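Local coordinates for protein beta-phosphoglucomutase (Bacteroides vulgatus, PDB 3DV9) that probably interconverts beta-glucose 1-phosphate and glucose 6-phosphate, as a magnesium-binding mutase of the haloacid dehalogenase superfamily, at residues 74-77 against 78-81; 46-49 against 50-54; 8-11 against 12-15; 178-181 against 182-186; 161-164 against 165-169. All blocks are in the same frame, centred on the assembly; numbering follows the deposited sequence. Where two conformers were deposited one is given.

How the contacts relate
From the N terminus, contact 3 comes first, inside helix 2-16. Contact 2 follows at the end of helix 38-51 and contact 1 at the end of helix 69-81. Contact 5 lies in the loop before helix 169-178, and contact 4 spans the connection from that helix to strand 185-189. Each joins two consecutive segments, its side chains meeting three to five residues apart, so none closes a long loop, nests or crosses. Contacts 1 and 2 pack through Val76 and Met49 in what is probably the helical cap, while contact 3 reaches contact 4 through Tyr12 and Pro182 beside the parallel sheet. Contact 5, nearest the magnesium site, is centred about 17 Å from the centre of contact 4.

Contact 1 (74-77 against 78-81); sequences NIVS and RRER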
loop_
_atom_site.group_PDB
_atom_site.type_symbol
_atom_site.label_atom_id
_atom_site.label_comp_id
_atom_site.label_asym_id
_atom_site.label_seq_id
_atom_site.Cartn_x
_atom_site.Cartn_y
_atom_site.Cartn_z
ATOM N N ASN A 74 -19.126 5.932 -2.911
ATOM C CA ASN A 74 -20.378 5.298 -2.466
ATOM C C ASN A 74 -20.584 5.320 -0.954
ATOM O O ASN A 74 -21.727 5.470 -0.487
ATOM C CB ASN A 74 -20.525 3.880 -3.013
ATOM C CG ASN A 74 -20.964 3.864 -4.453
ATOM O OD1 ASN A 74 -21.439 4.879 -4.971
ATOM N ND2 ASN A 74 -20.798 2.719 -5.116
ATOM N N ILE A 75 -19.489 5.210 -0.197
ATOM C CA ILE A 75 -19.564 5.350 1.263
ATOM C C ILE A 75 -20.125 6.714 1.615
ATOM O O ILE A 75 -21.091 6.818 2.374
ATOM C CB ILE A 75 -18.167 5.153 1.953
ATOM C CG1 ILE A 75 -17.775 3.672 1.923
ATOM C CG2 ILE A 75 -18.171 5.699 3.402
ATOM C CD1 ILE A 75 -16.270 3.451 2.083
ATOM N N VAL A 76 -19.547 7.762 1.040
ATOM C CA VAL A 76 -19.962 9.114 1.358
ATOM C C VAL A 76 -21.380 9.383 0.828
ATOM O O VAL A 76 -22.180 10.056 1.488
ATOM C CB VAL A 76 -18.984 10.164 0.799
ATOM C CG1 VAL A 76 -19.438 11.572 1.148
ATOM C CG2 VAL A 76 -17.568 9.896 1.312
ATOM N N SER A 77 -21.685 8.878 -0.365
ATOM C CA SER A 77 -23.023 9.075 -0.952
ATOM C C SER A 77 -24.128 8.423 -0.114
ATOM O O SER A 77 -25.176 9.046 0.162
ATOM C CB SER A 77 -23.069 8.545 -2.381
ATOM O OG SER A 77 -24.351 8.781 -2.954
ATOM N N ARG A 78 -23.896 7.174 0.289
ATOM C CA ARG A 78 -24.884 6.434 1.067
ATOM C C ARG A 78 -25.227 7.184 2.335
ATOM O O ARG A 78 -26.393 7.312 2.688
ATOM C CB ARG A 78 -24.401 5.033 1.412
ATOM C CG ARG A 78 -24.554 4.032 0.288
ATOM C CD ARG A 78 -24.382 2.586 0.788
ATOM N NE ARG A 78 -23.044 2.314 1.327
ATOM C CZ ARG A 78 -21.980 2.000 0.590
ATOM N NH1 ARG A 78 -22.077 1.918 -0.733
ATOM N NH2 ARG A 78 -20.813 1.768 1.178
ATOM N N ARG A 79 -24.213 7.702 3.009
ATOM C CA ARG A 79 -24.450 8.362 4.276
ATOM C C ARG A 79 -25.085 9.747 4.154
ATOM O O ARG A 79 -25.841 10.147 5.037
ATOM C CB ARG A 79 -23.178 8.404 5.121
ATOM C CG ARG A 79 -22.289 9.582 4.890
ATOM C CD ARG A 79 -21.015 9.396 5.644
ATOM N NE ARG A 79 -20.074 10.471 5.353
ATOM C CZ ARG A 79 -18.758 10.350 5.434
ATOM N NH1 ARG A 79 -18.226 9.185 5.772
ATOM N NH2 ARG A 79 -17.987 11.392 5.145
ATOM N N GLU A 80 -24.799 10.461 3.064
ATOM C CA GLU A 80 -25.325 11.817 2.863
ATOM C C GLU A 80 -26.674 11.818 2.154
ATOM O O GLU A 80 -27.499 12.705 2.396
ATOM C CB GLU A 80 -24.335 12.682 2.088
ATOM C CG GLU A 80 -23.079 13.034 2.864
ATOM C CD GLU A 80 -22.281 14.168 2.242
ATOM O OE1 GLU A 80 -22.715 14.726 1.196
ATOM O OE2 GLU A 80 -21.243 14.534 2.830
ATOM N N ARG A 81 -26.894 10.809 1.306
ATOM C CA ARG A 81 -28.033 10.752 0.383
ATOM C C ARG A 81 -28.854 9.474 0.532
ATOM O O ARG A 81 -29.945 9.372 -0.021
ATOM C CB ARG A 81 -27.539 10.846 -1.067
ATOM C CG ARG A 81 -26.733 12.096 -1.382
ATOM C CD ARG A 81 -26.560 12.289 -2.891
ATOM N NE ARG A 81 -25.800 11.200 -3.523
ATOM C CZ ARG A 81 -25.552 11.121 -4.830
ATOM N NH1 ARG A 81 -26.002 12.059 -5.657
ATOM N NH2 ARG A 81 -24.878 10.095 -5.313
#
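Arg81 reaches back one helical turn to Ser77 and meets it side-on, with two nitrogens on one oxygen: NH2 of Arg81 lies 2.8 Å from Ser77 OG, and its NE lies 2.9 Å from the same atom. The N-H...O angles of 147° and 143° show that both bonds are bent, as two neighbouring N-H groups converging on a single acceptor must be, yet OG remains in the guanidinium plane. Arg81 achieves this by folding its chain at chi3 (-63°). Ser77 OG is also hydrogen-bonded to the carbonyl O of His83, so three bonds hold this buried hydroxyl, while NH1 of Arg81 forms a salt bridge with Glu89. A leucine in place of Arg81 would probably leave Ser77 OG without two donors and remove the charge that Arg81 offers to Glu89.

The backbone itself is helical. Arg78 N gives a bond of 2.9 Å to Asn74 O, Glu80 N one of 3.1 Å to Val76 O, and Arg81 N one of 2.7 Å to Ser77 O. One face of the Arg78 guanidinium lies over Asn74 O, off toward its rim, and NH1 of Arg78 comes 3.4 Å from Asn74 CB; its charge is met by Asp84. Asn74 OD1 takes the N-H of Ala85. The carboxylate of Glu80 passes alongside Val76, with OE2 3.9 Å from Val76 CG1, and accepts from Gly55 N. Arg79 pairs with Glu60.

Polar side chains at this helix end are thus largely matched from outside it, which implies that salt bridges and hydrogen bonds to the loops and helices around it hold much of this helix end in place.

Contact 2 (46-49 against 50-54); sequences HKIM and KRFGF
Met49, a selenomethionine, packs its selenium and CE against Phe54. Its chain is bent at chi2 and chi3 and brings CE to 3.5 Å from Phe54 CB, while SE stands 5.1 Å from the centroid of the Phe54 ring, an oblique Met-aromatic contact. Ile48 divides its branches: CG2 is 4.0 Å from Phe52 CD2, whereas CD1 sits over one face of the Arg51 guanidinium, 3.4 Å from its CZ. The edge of the Phe52 ring turns toward Ile48 O.

Among the backbone bonds, Phe52 N still gives to Ile48 O in the helical pattern. Then Phe54 N reaches back to Met49 O at 2.8 Å, and Gly53 N to Lys50 O at 3.0 Å. With Gly53 at positive phi (86°), this is a Schellman motif ending helix 38-51. A water lies 2.8 Å from each of His46 O and Phe54 O.

Charged groups lie outermost: Lys47 NZ pairs with Glu100 of helix 87-101, and Arg51 reaches the same carboxylate only weakly.

It follows that this is a helix end where Met49 O and Lys50 O accept from the chain that turns back, while Phe54 and Met49 seal it against helix 69-81 and a shared acid probably tempers the like charges of Lys47 and Arg51.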
loop_
_atom_site.group_PDB
_atom_site.type_symbol
_atom_site.label_atom_id
_atom_site.label_comp_id
_atom_site.label_asym_id
_atom_site.label_seq_id
_atom_site.Cartn_x
_atom_site.Cartn_y
_atom_site.Cartn_z
ATOM N N HIS A 46 -10.557 15.675 -1.240
ATOM C CA HIS A 46 -11.369 16.548 -0.395
ATOM C C HIS A 46 -12.036 17.661 -1.228
ATOM O O HIS A 46 -13.261 17.916 -1.128
ATOM C CB HIS A 46 -10.518 17.182 0.703
ATOM C CG HIS A 46 -11.218 18.311 1.379
ATOM N ND1 HIS A 46 -12.336 18.123 2.161
ATOM C CD2 HIS A 46 -10.998 19.642 1.344
ATOM C CE1 HIS A 46 -12.759 19.294 2.599
ATOM N NE2 HIS A 46 -11.978 20.232 2.101
ATOM N N LYS A 47 -11.218 18.313 -2.048
ATOM C CA LYS A 47 -11.645 19.444 -2.857
ATOM C C LYS A 47 -12.636 19.048 -3.955
ATOM O O LYS A 47 -13.626 19.754 -4.170
ATOM C CB LYS A 47 -10.411 20.120 -3.452
ATOM C CG LYS A 47 -10.675 21.329 -4.343
ATOM C CD LYS A 47 -9.349 21.889 -4.832
ATOM C CE LYS A 47 -9.547 22.899 -5.927
ATOM N NZ LYS A 47 -8.339 23.764 -6.000
ATOM N N ILE A 48 -12.369 17.926 -4.640
ATOM C CA ILE A 48 -13.235 17.467 -5.714
ATOM C C ILE A 48 -14.588 16.962 -5.181
ATOM O O ILE A 48 -15.635 17.233 -5.748
ATOM C CB ILE A 48 -12.520 16.398 -6.574
ATOM C CG1 ILE A 48 -11.372 17.034 -7.351
ATOM C CG2 ILE A 48 -13.517 15.659 -7.502
ATOM C CD1 ILE A 48 -11.684 18.445 -7.859
HETATM N N MSE A 49 -14.554 16.199 -4.103
HETATM C CA MSE A 49 -15.779 15.783 -3.428
HETATM C C MSE A 49 -16.628 16.979 -3.024
HETATM O O MSE A 49 -17.843 16.960 -3.213
HETATM C CB MSE A 49 -15.450 14.892 -2.217
HETATM C CG MSE A 49 -14.970 13.485 -2.657
HETATM SE SE MSE A 49 -16.371 12.478 -3.592
HETATM C CE MSE A 49 -17.329 11.774 -2.050
ATOM N N LYS A 50 -15.984 18.027 -2.509
ATOM C CA LYS A 50 -16.687 19.284 -2.139
ATOM C C LYS A 50 -17.388 19.912 -3.353
ATOM O O LYS A 50 -18.542 20.368 -3.247
ATOM C CB LYS A 50 -15.707 20.285 -1.500
ATOM C CG LYS A 50 -16.349 21.556 -0.983
ATOM C CD LYS A 50 -15.286 22.428 -0.315
ATOM C CE LYS A 50 -15.816 23.778 0.200
ATOM N NZ LYS A 50 -16.271 23.761 1.631
ATOM N N ARG A 51 -16.697 19.915 -4.496
ATOM C CA ARG A 51 -17.223 20.461 -5.737
ATOM C C ARG A 51 -18.490 19.725 -6.184
ATOM O O ARG A 51 -19.385 20.332 -6.783
ATOM C CB ARG A 51 -16.178 20.357 -6.855
ATOM C CG ARG A 51 -16.603 21.043 -8.126
ATOM C CD ARG A 51 -15.596 20.764 -9.247
ATOM N NE ARG A 51 -14.297 21.326 -8.842
ATOM C CZ ARG A 51 -13.140 21.043 -9.440
ATOM N NH1 ARG A 51 -13.102 20.194 -10.454
ATOM N NH2 ARG A 51 -12.006 21.599 -8.986
ATOM N N PHE A 52 -18.537 18.418 -5.936
ATOM C CA PHE A 52 -19.702 17.578 -6.263
ATOM C C PHE A 52 -20.756 17.539 -5.128
ATOM O O PHE A 52 -21.724 16.808 -5.181
ATOM C CB PHE A 52 -19.236 16.179 -6.649
ATOM C CG PHE A 52 -18.697 16.089 -8.042
ATOM C CD1 PHE A 52 -19.502 15.609 -9.084
ATOM C CD2 PHE A 52 -17.378 16.474 -8.328
ATOM C CE1 PHE A 52 -19.022 15.520 -10.374
ATOM C CE2 PHE A 52 -16.871 16.389 -9.650
ATOM C CZ PHE A 52 -17.685 15.901 -10.663
ATOM N N GLY A 53 -20.572 18.364 -4.111
ATOM C CA GLY A 53 -21.564 18.500 -3.037
ATOM C C GLY A 53 -21.442 17.488 -1.906
ATOM O O GLY A 53 -22.360 17.345 -1.112
ATOM N N PHE A 54 -20.293 16.804 -1.824
ATOM C CA PHE A 54 -20.040 15.789 -0.813
ATOM C C PHE A 54 -18.978 16.223 0.212
ATOM O O PHE A 54 -18.015 16.912 -0.131
ATOM C CB PHE A 54 -19.516 14.499 -1.467
ATOM C CG PHE A 54 -20.509 13.786 -2.360
ATOM C CD1 PHE A 54 -21.704 13.261 -1.848
ATOM C CD2 PHE A 54 -20.225 13.600 -3.724
ATOM C CE1 PHE A 54 -22.621 12.574 -2.671
ATOM C CE2 PHE A 54 -21.152 12.900 -4.578
ATOM C CZ PHE A 54 -22.344 12.392 -4.040
HETATM O O HOH W 1 -15.374 17.548 0.623
#

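Contact 3 (8-11 against 12-15); sequences AINN and YLHT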
loop_
_atom_site.group_PDB
_atom_site.type_symbol
_atom_site.label_atom_id
_atom_site.label_comp_id
_atom_site.label_asym_id
_atom_site.label_seq_id
_atom_site.Cartn_x
_atom_site.Cartn_y
_atom_site.Cartn_z
ATOM N N ALA A 8 7.582 -11.411 16.185
ATOM C CA ALA A 8 6.624 -11.181 15.116
ATOM C C ALA A 8 6.664 -12.348 14.134
ATOM O O ALA A 8 5.626 -12.868 13.762
ATOM C CB ALA A 8 6.929 -9.861 14.392
ATOM N N ILE A 9 7.862 -12.735 13.711
ATOM C CA ILE A 9 8.008 -13.820 12.747
ATOM C C ILE A 9 7.388 -15.107 13.283
ATOM O O ILE A 9 6.603 -15.750 12.591
ATOM C CB ILE A 9 9.472 -13.999 12.303
ATOM C CG1 ILE A 9 9.922 -12.758 11.500
ATOM C CG2 ILE A 9 9.673 -15.257 11.431
ATOM C CD1 ILE A 9 11.422 -12.604 11.480
ATOM N N ASN A 10 7.761 -15.476 14.507
ATOM C CA ASN A 10 7.296 -16.739 15.065
ATOM C C ASN A 10 5.805 -16.778 15.304
ATOM O O ASN A 10 5.173 -17.823 15.104
ATOM C CB ASN A 10 8.106 -17.132 16.291
ATOM C CG ASN A 10 9.493 -17.589 15.918
ATOM O OD1 ASN A 10 9.672 -18.359 14.939
ATOM N ND2 ASN A 10 10.493 -17.116 16.658
ATOM N N ASN A 11 5.232 -15.656 15.731
ATOM C CA ASN A 11 3.759 -15.548 15.840
ATOM C C ASN A 11 3.026 -15.765 14.497
ATOM O O ASN A 11 2.026 -16.520 14.428
ATOM C CB ASN A 11 3.363 -14.200 16.464
ATOM C CG ASN A 11 3.620 -14.169 17.997
ATOM O OD1 ASN A 11 3.694 -15.220 18.640
ATOM N ND2 ASN A 11 3.747 -12.965 18.571
ATOM N N TYR A 12 3.514 -15.090 13.450
ATOM C CA TYR A 12 3.043 -15.297 12.091
ATOM C C TYR A 12 3.153 -16.759 11.656
ATOM O O TYR A 12 2.174 -17.332 11.180
ATOM C CB TYR A 12 3.776 -14.377 11.100
ATOM C CG TYR A 12 3.470 -14.696 9.669
ATOM C CD1 TYR A 12 2.337 -14.162 9.048
ATOM C CD2 TYR A 12 4.332 -15.489 8.915
ATOM C CE1 TYR A 12 2.052 -14.443 7.736
ATOM C CE2 TYR A 12 4.057 -15.790 7.583
ATOM C CZ TYR A 12 2.914 -15.265 7.007
ATOM O OH TYR A 12 2.600 -15.531 5.710
ATOM N N LEU A 13 4.328 -17.367 11.816
ATOM C CA LEU A 13 4.511 -18.763 11.422
ATOM C C LEU A 13 3.537 -19.688 12.153
ATOM O O LEU A 13 2.897 -20.547 11.527
ATOM C CB LEU A 13 5.936 -19.217 11.688
ATOM C CG LEU A 13 7.007 -18.476 10.898
ATOM C CD1 LEU A 13 8.379 -19.046 11.308
ATOM C CD2 LEU A 13 6.807 -18.531 9.371
ATOM N N HIS A 14 3.421 -19.494 13.467
ATOM C CA HIS A 14 2.510 -20.298 14.285
ATOM C C HIS A 14 1.054 -20.165 13.820
ATOM O O HIS A 14 0.369 -21.171 13.655
ATOM C CB HIS A 14 2.633 -19.933 15.770
ATOM C CG HIS A 14 1.781 -20.780 16.671
ATOM N ND1 HIS A 14 2.000 -22.131 16.856
ATOM C CD2 HIS A 14 0.695 -20.471 17.419
ATOM C CE1 HIS A 14 1.090 -22.613 17.684
ATOM N NE2 HIS A 14 0.285 -21.628 18.040
ATOM N N THR A 15 0.580 -18.938 13.583
ATOM C CA THR A 15 -0.850 -18.770 13.286
ATOM C C THR A 15 -1.234 -19.261 11.876
ATOM O O THR A 15 -2.399 -19.606 11.626
ATOM C CB THR A 15 -1.367 -17.332 13.603
ATOM O OG1 THR A 15 -0.704 -16.405 12.777
ATOM C CG2 THR A 15 -1.086 -16.959 15.057
#
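The ring of Tyr12 has Ile9 O at its edge, near the ring plane, and Tyr12 CB lies 3.5 Å from Ile9 O. Beyond the two segments, the ring meets that of His16 with planes about 35° apart. The other flat group to touch across the turn is the amide of Asn10, whose OD1 comes 3.9 Å from Leu13 CD1 where the two side chains cross.

Leu13 and Ile9 run side by side in the same direction, with Ile9 CG2 4.0 Å from Leu13 CD1, and Leu13 CG stands only 3.2 Å from Ile9 O. Four backbone bonds underlie this, among them Leu13 N to Ile9 O at 2.9 Å with an N-H...O angle of 168°.

Asn11 O accepts twice: from Thr15 N at 2.9 Å and from Thr15 OG1 at 3.2 Å, the two donors coming from opposite faces of its plane. Thr15 manages this because OG1 stands between its backbone N and carbonyl carbon (chi1 63°), turned back along the helix.

Within the fold, Ile9 packs on Ala243 and Leu244 of helix 230-244 and, with Ala8, on Phe204 of strand 204-208. Leu13 rests on Tyr18 and Ile21, while Tyr12 OH bonds to Gly202 O, tying helix 2-16 to the chain leading into that strand.

Contact 4 (178-181 against 182-186); sequences GGFK and PNEAL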
loop_
_atom_site.group_PDB
_atom_site.type_symbol
_atom_site.label_atom_id
_atom_site.label_comp_id
_atom_site.label_asym_id
_atom_site.label_seq_id
_atom_site.Cartn_x
_atom_site.Cartn_y
_atom_site.Cartn_z
ATOM N N GLY A 178 3.702 -13.182 -9.546
ATOM C CA GLY A 178 5.130 -13.365 -9.262
ATOM C C GLY A 178 5.507 -14.819 -9.090
ATOM O O GLY A 178 6.689 -15.183 -9.164
ATOM N N GLY A 179 4.488 -15.645 -8.904
ATOM C CA GLY A 179 4.654 -17.086 -8.677
ATOM C C GLY A 179 5.143 -17.396 -7.263
ATOM O O GLY A 179 5.900 -18.376 -7.063
ATOM N N PHE A 180 4.721 -16.575 -6.295
ATOM C CA PHE A 180 5.131 -16.728 -4.886
ATOM C C PHE A 180 4.056 -17.288 -3.956
ATOM O O PHE A 180 2.858 -17.021 -4.126
ATOM C CB PHE A 180 5.631 -15.375 -4.349
ATOM C CG PHE A 180 6.688 -14.774 -5.195
ATOM C CD1 PHE A 180 7.928 -15.423 -5.331
ATOM C CD2 PHE A 180 6.484 -13.540 -5.851
ATOM C CE1 PHE A 180 8.932 -14.875 -6.140
ATOM C CE2 PHE A 180 7.476 -12.979 -6.650
ATOM C CZ PHE A 180 8.727 -13.640 -6.809
ATOM N N LYS A 181 4.496 -18.027 -2.945
ATOM C CA LYS A 181 3.630 -18.469 -1.833
ATOM C C LYS A 181 3.522 -17.356 -0.786
ATOM O O LYS A 181 4.386 -16.471 -0.747
ATOM C CB LYS A 181 4.215 -19.745 -1.206
ATOM C CG LYS A 181 4.409 -20.896 -2.248
ATOM C CD LYS A 181 4.588 -22.237 -1.600
ATOM C CE LYS A 181 5.920 -22.361 -0.866
ATOM N NZ LYS A 181 6.039 -23.710 -0.152
ATOM N N PRO A 182 2.456 -17.367 0.044
ATOM C CA PRO A 182 2.337 -16.271 1.015
ATOM C C PRO A 182 3.516 -16.160 1.983
ATOM O O PRO A 182 3.864 -15.044 2.380
ATOM C CB PRO A 182 1.032 -16.586 1.752
ATOM C CG PRO A 182 0.238 -17.433 0.725
ATOM C CD PRO A 182 1.298 -18.297 0.133
ATOM N N ASN A 183 4.140 -17.286 2.321
ATOM C CA ASN A 183 5.312 -17.285 3.215
ATOM C C ASN A 183 6.653 -16.986 2.492
ATOM O O ASN A 183 7.725 -17.176 3.064
ATOM C CB ASN A 183 5.418 -18.606 3.977
ATOM C CG ASN A 183 5.772 -19.753 3.073
ATOM O OD1 ASN A 183 5.164 -19.923 2.009
ATOM N ND2 ASN A 183 6.751 -20.574 3.502
ATOM N N GLU A 184 6.583 -16.542 1.244
ATOM C CA GLU A 184 7.768 -16.137 0.462
ATOM C C GLU A 184 7.810 -14.628 0.226
ATOM O O GLU A 184 8.637 -14.133 -0.538
ATOM C CB GLU A 184 7.820 -16.881 -0.890
ATOM C CG GLU A 184 8.028 -18.393 -0.743
ATOM C CD GLU A 184 7.889 -19.173 -2.060
ATOM O OE1 GLU A 184 7.273 -18.661 -3.029
ATOM O OE2 GLU A 184 8.388 -20.316 -2.098
ATOM N N ALA A 185 6.847 -13.913 0.807
ATOM C CA ALA A 185 6.716 -12.477 0.569
ATOM C C ALA A 185 6.532 -11.657 1.861
ATOM O O ALA A 185 6.205 -12.205 2.927
ATOM C CB ALA A 185 5.562 -12.203 -0.416
ATOM N N LEU A 186 6.819 -10.348 1.739
ATOM C CA LEU A 186 6.466 -9.342 2.752
ATOM C C LEU A 186 5.560 -8.301 2.072
ATOM O O LEU A 186 5.731 -8.003 0.898
ATOM C CB LEU A 186 7.727 -8.597 3.233
ATOM C CG LEU A 186 8.699 -9.152 4.273
ATOM C CD1 LEU A 186 9.044 -10.568 4.034
ATOM C CD2 LEU A 186 9.943 -8.264 4.368
HETATM O O HOH W 2 7.273 -20.081 -5.265
HETATM O O HOH W 3 8.206 -22.557 1.797
HETATM O O HOH W 4 4.279 -22.254 1.652
#
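Glu184 folds back over Lys181, and its side chain can be traced atom by atom. CB lies 3.5 Å from Lys181 O, the carbonyl that also accepts from Glu184 N at 3.0 Å. CG, placed beside the backbone N by chi1 of -66°, passes 4.1 Å from Lys181 CB. The chain then runs extended to CD, and the two carboxylate oxygens take different partners. OE1 receives the N-H of Lys181 at 2.8 Å, almost straight at 174°, although the donor comes from above the carboxylate plane. A water that also bonds to Gly179 O donates to OE1 at 2.6 Å. OE2 instead meets the aliphatic CE of Lys181 at 3.4 Å. Lys181 NZ stops 4.6 Å from Glu184 OE2, too far for a salt bridge, and reaches two waters, one only weakly, that link it to the amide of Asn183, whose ND2 is also hydrogen-bonded to Ser20 O.

Residues 181 and 184 are therefore joined in both directions: a backbone bond closes the turn, and the carboxylate accepts from the N-H of Lys181. The Phe180 ring stands steeply to that carboxylate, at 76°, with Glu184 OE1 at its edge and Gly178 O over its centre on one face.

The setting is a Schellman motif at the end of helix 169-178, with Gly179 at positive phi and Phe180 N bonded to Leu175 O. A short 3-10 turn then delivers the chain into strand 185-189, the helix-to-strand connection of the Rossmann-like HAD core.

Contact 5 (161-164 against 165-169); sequences VKYG and KPNPE. With PO4 (phosphate ion), chain C.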
loop_
_atom_site.group_PDB
_atom_site.type_symbol
_atom_site.label_atom_id
_atom_site.label_comp_id
_atom_site.label_asym_id
_atom_site.label_seq_id
_atom_site.Cartn_x
_atom_site.Cartn_y
_atom_site.Cartn_z
ATOM N N VAL A 161 -7.169 -5.550 -11.212
ATOM C CA VAL A 161 -8.066 -6.257 -10.282
ATOM C C VAL A 161 -9.454 -5.612 -10.125
ATOM O O VAL A 161 -9.611 -4.402 -10.279
ATOM C CB VAL A 161 -7.430 -6.465 -8.855
ATOM C CG1 VAL A 161 -6.147 -7.331 -8.937
ATOM C CG2 VAL A 161 -7.193 -5.132 -8.140
ATOM N N LYS A 162 -10.450 -6.439 -9.814
ATOM C CA LYS A 162 -11.835 -5.971 -9.664
ATOM C C LYS A 162 -12.018 -5.276 -8.314
ATOM O O LYS A 162 -12.524 -4.149 -8.256
ATOM C CB LYS A 162 -12.824 -7.131 -9.832
ATOM C CG LYS A 162 -12.418 -8.113 -10.915
ATOM C CD LYS A 162 -13.598 -8.760 -11.604
ATOM C CE LYS A 162 -13.160 -9.391 -12.919
ATOM N NZ LYS A 162 -14.303 -9.994 -13.648
ATOM N N TYR A 163 -11.562 -5.927 -7.240
ATOM C CA TYR A 163 -11.768 -5.429 -5.886
ATOM C C TYR A 163 -10.458 -4.909 -5.327
ATOM O O TYR A 163 -9.427 -5.568 -5.489
ATOM C CB TYR A 163 -12.354 -6.540 -4.995
ATOM C CG TYR A 163 -13.682 -7.100 -5.484
ATOM C CD1 TYR A 163 -14.884 -6.446 -5.199
ATOM C CD2 TYR A 163 -13.740 -8.286 -6.224
ATOM C CE1 TYR A 163 -16.115 -6.951 -5.645
ATOM C CE2 TYR A 163 -14.962 -8.803 -6.672
ATOM C CZ TYR A 163 -16.152 -8.132 -6.382
ATOM O OH TYR A 163 -17.373 -8.633 -6.828
ATOM N N GLY A 164 -10.489 -3.723 -4.709
ATOM C CA GLY A 164 -9.310 -3.120 -4.073
ATOM C C GLY A 164 -9.219 -3.282 -2.558
ATOM O O GLY A 164 -10.058 -3.901 -1.924
ATOM N N LYS A 165 -8.153 -2.744 -1.975
ATOM C CA LYS A 165 -8.018 -2.725 -0.526
ATOM C C LYS A 165 -9.334 -2.200 0.079
ATOM O O LYS A 165 -9.922 -1.275 -0.483
ATOM C CB LYS A 165 -6.782 -1.883 -0.175
ATOM C CG LYS A 165 -5.469 -2.508 -0.735
ATOM C CD LYS A 165 -4.371 -1.396 -0.929
ATOM C CE LYS A 165 -3.234 -1.923 -1.805
ATOM N NZ LYS A 165 -2.015 -1.040 -1.802
ATOM N N PRO A 166 -9.817 -2.804 1.205
ATOM C CA PRO A 166 -9.119 -3.777 2.030
ATOM C C PRO A 166 -9.320 -5.244 1.587
ATOM O O PRO A 166 -8.919 -6.138 2.286
ATOM C CB PRO A 166 -9.765 -3.566 3.404
ATOM C CG PRO A 166 -11.202 -3.256 3.065
ATOM C CD PRO A 166 -11.149 -2.468 1.773
ATOM N N ASN A 167 -9.929 -5.462 0.423
ATOM C CA ASN A 167 -10.009 -6.831 -0.114
ATOM C C ASN A 167 -8.555 -7.313 -0.339
ATOM O O ASN A 167 -7.707 -6.486 -0.772
ATOM C CB ASN A 167 -10.787 -6.831 -1.425
ATOM C CG ASN A 167 -11.192 -8.244 -1.887
ATOM O OD1 ASN A 167 -10.328 -9.093 -2.155
ATOM N ND2 ASN A 167 -12.521 -8.479 -2.042
ATOM N N PRO A 168 -8.241 -8.586 0.005
ATOM C CA PRO A 168 -6.878 -9.100 -0.219
ATOM C C PRO A 168 -6.516 -9.261 -1.700
ATOM O O PRO A 168 -5.357 -9.484 -1.976
ATOM C CB PRO A 168 -6.896 -10.481 0.448
ATOM C CG PRO A 168 -8.291 -10.872 0.473
ATOM C CD PRO A 168 -9.067 -9.593 0.707
ATOM N N GLU A 169 -7.494 -9.121 -2.617
ATOM C CA GLU A 169 -7.279 -9.336 -4.072
ATOM C C GLU A 169 -5.984 -8.757 -4.670
ATOM O O GLU A 169 -5.272 -9.481 -5.334
ATOM C CB GLU A 169 -8.525 -8.954 -4.915
ATOM C CG GLU A 169 -8.427 -9.308 -6.415
ATOM C CD GLU A 169 -8.387 -10.815 -6.665
ATOM O OE1 GLU A 169 -8.611 -11.601 -5.712
ATOM O OE2 GLU A 169 -8.098 -11.211 -7.811
HETATM P P PO4 C . -2.058 3.146 -2.429
HETATM O O1 PO4 C . -0.844 2.871 -3.294
HETATM O O2 PO4 C . -1.658 3.725 -1.100
HETATM O O3 PO4 C . -2.860 1.861 -2.205
HETATM O O4 PO4 C . -3.018 4.117 -3.104
#
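Asn167 turns its amide toward Tyr163 through a chi1 of -167°, which sets CG opposite the backbone N. In Glu169 a chi1 of -173° likewise places CG against Val161. As a result Asn167 ND2 lies 3.5 Å from Tyr163 CB, with the ring and amide planes nearly parallel but meeting obliquely, and Glu169 CG comes 3.9 Å from Val161 CB as the two side chains slide past in opposite directions.

The other end of the Asn167 amide has a different task. Its OD1 accepts from Glu169 N at 2.9 Å, in the carbonyl plane and on a lone pair, a capping bond at the start of helix 169-178. Asn167 N gives to Gly164 O at 2.8 Å, closing a type VI beta turn with the cis peptide before Pro166 at its centre. With an alanine in place of Asn167, Glu169 N would probably lose its side-chain acceptor and a gap would open beside Tyr163.

From this turn Lys165 runs, extended beyond CG, to place NZ 3.0 Å from O3 of a bound phosphate ion. The same nitrogen forms salt bridges with Asp29, a magnesium ligand, and with Glu189, and bonds to Val130 O. Thr131 OG1 and the backbone N of Asp31 also bond to the phosphate, which probably came from the crystallisation liquor.

The chemistry implies a lysine fixed at the crossing of acids and anion, consistent with the conserved lysine of HAD phosphotransferases, and carried on a turn closed by Asn167 N.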